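Local coordinates for Non-sulfated chondroitin lyase E66 (Autographa californica nucleopolyhedrovirus, PDB 3VSN), which cleaves non-sulfated chondroitin as a lyase of the viral envelope and is essential for oral infection of the insect host, at residues E574-N579 / A586-P591; I516-V521 / A567-S572. All coordinates share one frame; numbering follows the deposited sequence.

Contact 1: residues E574-N579 / A586-P591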
# COMPACT_ATOMS: atom_id res chain seq x y z
N GLU A 574 -24.34 11.81 -18.12
CA GLU A 574 -23.44 10.75 -17.62
C GLU A 574 -22.70 9.95 -18.70
O GLU A 574 -21.89 9.08 -18.38
CB GLU A 574 -24.17 9.78 -16.67
CG GLU A 574 -24.88 10.45 -15.51
CD GLU A 574 -25.24 9.47 -14.40
OE1 GLU A 574 -26.44 9.17 -14.26
OE2 GLU A 574 -24.32 9.00 -13.69
N ASN A 575 -22.97 10.24 -19.97
CA ASN A 575 -22.31 9.55 -21.07
C ASN A 575 -21.03 10.29 -21.46
O ASN A 575 -21.06 11.17 -22.33
CB ASN A 575 -23.28 9.40 -22.26
CG ASN A 575 -22.86 8.33 -23.25
OD1 ASN A 575 -22.34 7.27 -22.87
ND2 ASN A 575 -23.10 8.58 -24.52
N ILE A 576 -19.93 9.95 -20.79
CA ILE A 576 -18.66 10.68 -20.94
C ILE A 576 -17.62 9.91 -21.76
O ILE A 576 -17.12 8.87 -21.33
CB ILE A 576 -18.04 11.05 -19.57
CG1 ILE A 576 -19.07 11.75 -18.65
CG2 ILE A 576 -16.78 11.90 -19.75
CD1 ILE A 576 -19.67 13.02 -19.22
N TYR A 577 -17.30 10.46 -22.92
CA TYR A 577 -16.32 9.87 -23.84
C TYR A 577 -14.99 10.61 -23.73
O TYR A 577 -14.93 11.83 -23.91
CB TYR A 577 -16.89 9.91 -25.27
CG TYR A 577 -15.92 9.69 -26.43
CD1 TYR A 577 -14.88 8.76 -26.34
CD2 TYR A 577 -16.08 10.39 -27.62
CE1 TYR A 577 -14.00 8.56 -27.40
CE2 TYR A 577 -15.21 10.20 -28.69
CZ TYR A 577 -14.18 9.28 -28.57
OH TYR A 577 -13.32 9.09 -29.63
N VAL A 578 -13.92 9.87 -23.43
CA VAL A 578 -12.57 10.43 -23.39
C VAL A 578 -11.74 9.84 -24.53
O VAL A 578 -11.58 8.63 -24.63
CB VAL A 578 -11.87 10.18 -22.03
CG1 VAL A 578 -10.49 10.83 -22.01
CG2 VAL A 578 -12.71 10.70 -20.88
N ASN A 579 -11.23 10.72 -25.39
CA ASN A 579 -10.27 10.32 -26.41
C ASN A 579 -8.92 10.91 -26.05
O ASN A 579 -8.71 12.12 -26.18
CB ASN A 579 -10.74 10.77 -27.80
CG ASN A 579 -9.85 10.23 -28.92
OD1 ASN A 579 -8.81 9.62 -28.67
ND2 ASN A 579 -10.26 10.47 -30.17
N ALA A 586 -11.87 5.92 -23.82
CA ALA A 586 -12.61 5.42 -22.66
C ALA A 586 -14.03 5.95 -22.67
O ALA A 586 -14.29 7.03 -23.21
CB ALA A 586 -11.90 5.78 -21.36
N LEU A 587 -14.93 5.20 -22.06
CA LEU A 587 -16.31 5.64 -21.92
C LEU A 587 -16.77 5.40 -20.50
O LEU A 587 -16.66 4.29 -19.98
CB LEU A 587 -17.23 4.91 -22.90
CG LEU A 587 -18.68 5.40 -22.88
CD1 LEU A 587 -18.79 6.79 -23.51
CD2 LEU A 587 -19.59 4.43 -23.61
N PHE A 588 -17.29 6.46 -19.89
CA PHE A 588 -17.94 6.36 -18.60
C PHE A 588 -19.42 6.57 -18.88
O PHE A 588 -19.82 7.62 -19.37
CB PHE A 588 -17.41 7.44 -17.64
CG PHE A 588 -15.92 7.38 -17.41
CD1 PHE A 588 -15.40 6.60 -16.38
CD2 PHE A 588 -15.04 8.10 -18.22
CE1 PHE A 588 -14.03 6.55 -16.15
CE2 PHE A 588 -13.67 8.05 -18.00
CZ PHE A 588 -13.16 7.27 -16.97
N ASN A 589 -20.23 5.55 -18.61
CA ASN A 589 -21.67 5.68 -18.78
C ASN A 589 -22.36 4.91 -17.68
O ASN A 589 -22.87 3.81 -17.89
CB ASN A 589 -22.13 5.19 -20.16
CG ASN A 589 -23.59 5.53 -20.46
OD1 ASN A 589 -24.11 6.53 -19.96
ND2 ASN A 589 -24.24 4.71 -21.26
N TYR A 590 -22.35 5.49 -16.48
CA TYR A 590 -22.81 4.81 -15.28
C TYR A 590 -24.08 3.98 -15.53
O TYR A 590 -25.07 4.52 -16.02
CB TYR A 590 -23.02 5.79 -14.13
CG TYR A 590 -23.13 5.04 -12.84
CD1 TYR A 590 -24.36 4.58 -12.39
CD2 TYR A 590 -21.99 4.71 -12.11
CE1 TYR A 590 -24.47 3.85 -11.22
CE2 TYR A 590 -22.08 3.97 -10.95
CZ TYR A 590 -23.32 3.55 -10.51
OH TYR A 590 -23.41 2.81 -9.36
N PRO A 591 -24.07 2.69 -15.14
CA PRO A 591 -23.08 1.96 -14.33
C PRO A 591 -21.88 1.36 -15.07
O PRO A 591 -21.00 0.77 -14.44
CB PRO A 591 -23.92 0.84 -13.72
CG PRO A 591 -24.93 0.53 -14.77
CD PRO A 591 -25.25 1.84 -15.44
O HOH W 1 -20.78 7.87 -16.17
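The Tyr577 ring meets Ala586 O at its edge and in its plane, with CD1 3.6 Å from that oxygen. The Phe588 ring is also met at its edge, by Ile576 O near its plane and by Val578 CG2, 4.0 Å from CE2. Pro591 CB lies over one face of the Tyr590 ring, offset toward the rim. That ring and the Glu574 carboxylate run side by side in the same direction, their planes only 8° apart. Glu574 OE2 lies 3.5 Å from Tyr590 CB. The same oxygen has a hydrogen bond with Tyr458 OH and a salt bridge with Lys443 NZ. Lys443 also makes a cation-pi contact with Tyr590. The amides of Asn575 and Asn589 are turned 56° to each other. They meet in van der Waals contact, Asn575 OD1 3.2 Å from Asn589 CG, while Asn575 ND2 bonds to Ser623 OG and Val570 O. Leu587 has CG opposite its backbone N (chi1 -175°), and its CD1 sits 3.4 Å from Ile576 O.

The backbones form an antiparallel ladder. Ile576 pairs with Phe588 and Val578 with Ala586, each pair through two hydrogen bonds. Beyond the ladder a water takes over. It donates to Glu574 O and accepts from Tyr590 N, just before the cis peptide bond that precedes Pro591.

These two strands make a beta hairpin within a seven-stranded antiparallel sheet, with strand 566-569 next to 575-579 and strand 592-597 next to 584-589. The face bearing Ile576, Val578, Ala586 and Phe588 packs on strands 440-449 and 452-461, through Cys445, Leu447, Phe454 and Leu456.

Contact 2: residues I516-V521 / A567-S572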
# COMPACT_ATOMS: atom_id res chain seq x y z
N ILE A 516 -15.39 20.38 -20.80
CA ILE A 516 -16.30 19.48 -21.48
C ILE A 516 -17.56 20.27 -21.78
O ILE A 516 -18.24 20.73 -20.87
CB ILE A 516 -16.67 18.23 -20.64
CG1 ILE A 516 -15.40 17.50 -20.15
CG2 ILE A 516 -17.57 17.30 -21.44
CD1 ILE A 516 -15.67 16.31 -19.24
N THR A 517 -17.86 20.45 -23.06
CA THR A 517 -19.04 21.22 -23.45
C THR A 517 -20.28 20.63 -22.79
O THR A 517 -20.47 19.41 -22.79
CB THR A 517 -19.18 21.29 -24.98
OG1 THR A 517 -17.93 21.69 -25.55
CG2 THR A 517 -20.27 22.30 -25.38
N ASN A 518 -21.09 21.51 -22.20
CA ASN A 518 -22.34 21.14 -21.51
C ASN A 518 -22.16 20.58 -20.09
O ASN A 518 -23.12 20.12 -19.48
CB ASN A 518 -23.22 20.22 -22.37
CG ASN A 518 -23.64 20.87 -23.67
OD1 ASN A 518 -23.44 20.31 -24.75
ND2 ASN A 518 -24.21 22.06 -23.58
N ILE A 519 -20.93 20.62 -19.58
CA ILE A 519 -20.63 20.30 -18.18
C ILE A 519 -19.89 21.49 -17.58
O ILE A 519 -18.97 22.03 -18.20
CB ILE A 519 -19.77 19.02 -18.06
CG1 ILE A 519 -20.56 17.80 -18.54
CG2 ILE A 519 -19.27 18.83 -16.62
CD1 ILE A 519 -19.80 16.49 -18.46
N ASN A 520 -20.30 21.92 -16.39
CA ASN A 520 -19.62 23.02 -15.73
C ASN A 520 -18.25 22.61 -15.18
O ASN A 520 -18.16 21.74 -14.32
CB ASN A 520 -20.47 23.64 -14.62
CG ASN A 520 -19.89 24.93 -14.10
OD1 ASN A 520 -19.28 24.97 -13.03
ND2 ASN A 520 -20.02 26.00 -14.88
N VAL A 521 -17.20 23.22 -15.71
CA VAL A 521 -15.84 22.96 -15.24
C VAL A 521 -15.23 24.30 -14.85
O VAL A 521 -14.92 25.12 -15.73
CB VAL A 521 -14.97 22.27 -16.32
CG1 VAL A 521 -13.57 21.99 -15.78
CG2 VAL A 521 -15.62 20.97 -16.78
N ALA A 567 -12.33 15.37 -23.92
CA ALA A 567 -13.45 14.65 -23.34
C ALA A 567 -14.76 15.27 -23.79
O ALA A 567 -14.83 16.47 -24.05
CB ALA A 567 -13.36 14.63 -21.82
N PHE A 568 -15.79 14.44 -23.89
CA PHE A 568 -17.06 14.86 -24.48
C PHE A 568 -18.22 14.30 -23.68
O PHE A 568 -18.17 13.17 -23.20
CB PHE A 568 -17.19 14.38 -25.92
CG PHE A 568 -16.02 14.75 -26.80
CD1 PHE A 568 -15.99 15.99 -27.44
CD2 PHE A 568 -14.97 13.86 -27.01
CE1 PHE A 568 -14.92 16.34 -28.26
CE2 PHE A 568 -13.91 14.20 -27.83
CZ PHE A 568 -13.88 15.44 -28.46
N ARG A 569 -19.27 15.12 -23.54
CA ARG A 569 -20.55 14.65 -23.05
C ARG A 569 -21.36 14.28 -24.29
O ARG A 569 -21.78 15.16 -25.05
CB ARG A 569 -21.24 15.75 -22.24
CG ARG A 569 -22.60 15.36 -21.67
CD ARG A 569 -23.40 16.59 -21.30
NE ARG A 569 -24.82 16.27 -21.10
CZ ARG A 569 -25.75 16.31 -22.05
NH1 ARG A 569 -25.43 16.66 -23.29
NH2 ARG A 569 -27.01 16.01 -21.76
N VAL A 570 -21.56 12.98 -24.51
CA VAL A 570 -22.17 12.50 -25.75
C VAL A 570 -23.68 12.31 -25.61
O VAL A 570 -24.15 11.27 -25.14
CB VAL A 570 -21.50 11.21 -26.28
CG1 VAL A 570 -22.11 10.77 -27.61
CG2 VAL A 570 -20.00 11.41 -26.44
N ASN A 571 -24.43 13.35 -26.02
CA ASN A 571 -25.91 13.31 -26.11
C ASN A 571 -26.68 13.30 -24.79
O ASN A 571 -27.61 14.09 -24.61
CB ASN A 571 -26.39 12.16 -27.00
CG ASN A 571 -26.01 12.35 -28.46
OD1 ASN A 571 -25.83 13.48 -28.92
ND2 ASN A 571 -25.90 11.25 -29.20
N SER A 572 -26.32 12.41 -23.88
CA SER A 572 -27.09 12.25 -22.65
C SER A 572 -26.26 12.47 -21.39
O SER A 572 -25.02 12.45 -21.43
CB SER A 572 -27.79 10.88 -22.62
OG SER A 572 -26.89 9.83 -22.98
O HOH W 2 -19.23 17.68 -24.82
O HOH W 3 -16.45 18.60 -24.99
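A type II beta turn from Ile516 to Ile519, closed by the hydrogen bond from Ile519 N to Ile516 O, lies beside the end of strand 566-569. Ile516 lies against that strand. Its CD1 touches Ala567 CB at 3.8 Å. Its CG2, anti to the backbone N, reaches Arg569 N at 3.5 Å.

Arg569 is extended from CG to NE and passes obliquely across Ile519. Its CD lies 3.8 Å from Asn518 CB, and its CB is 4.1 Å from Ile519 CD1. The aliphatic part of the arginine thus does the packing, while NH2 forms a salt bridge with Asp573.

Two waters join the backbones. One donates to Thr517 O and accepts from Arg569 N at 2.9 Å. The other accepts from Thr517 N and donates to Ala567 O at 2.8 Å. The loop and the strand share no direct hydrogen bond here; the waters make the link.

The loop links strands 509-513 and 525-530. Ile516 also rests on Cys553 of strand 550-558 and Leu456 of strand 452-461. Ile519 touches Ile576 of strand 575-579, and Ala567 packs on Phe454 and Val578.

Overall arrangement
Contacts 1 and 2 adjoin, with centres about 10 Å apart. Strand 566-569 of contact 2 is an outermost strand of the sheet, and strand 575-579 of contact 1 follows it in the chain and lies next to it. Probable hydrogen bonds join them: Phe568 N to Tyr577 O at 2.7 Å and Val570 N to Asn575 O at 2.9 Å. Side chains meet too, with Tyr577 CB 3.6 Å from Val570 CG2. The 516-521 loop lies beside the edge strand and also touches the hairpin. A glycerol, probably from the crystallisation liquor, lies about 4 Å from the Asn518 side chain. Both contacts are away from the catalytic Asn191, His246, Tyr254, Arg300 and Glu350.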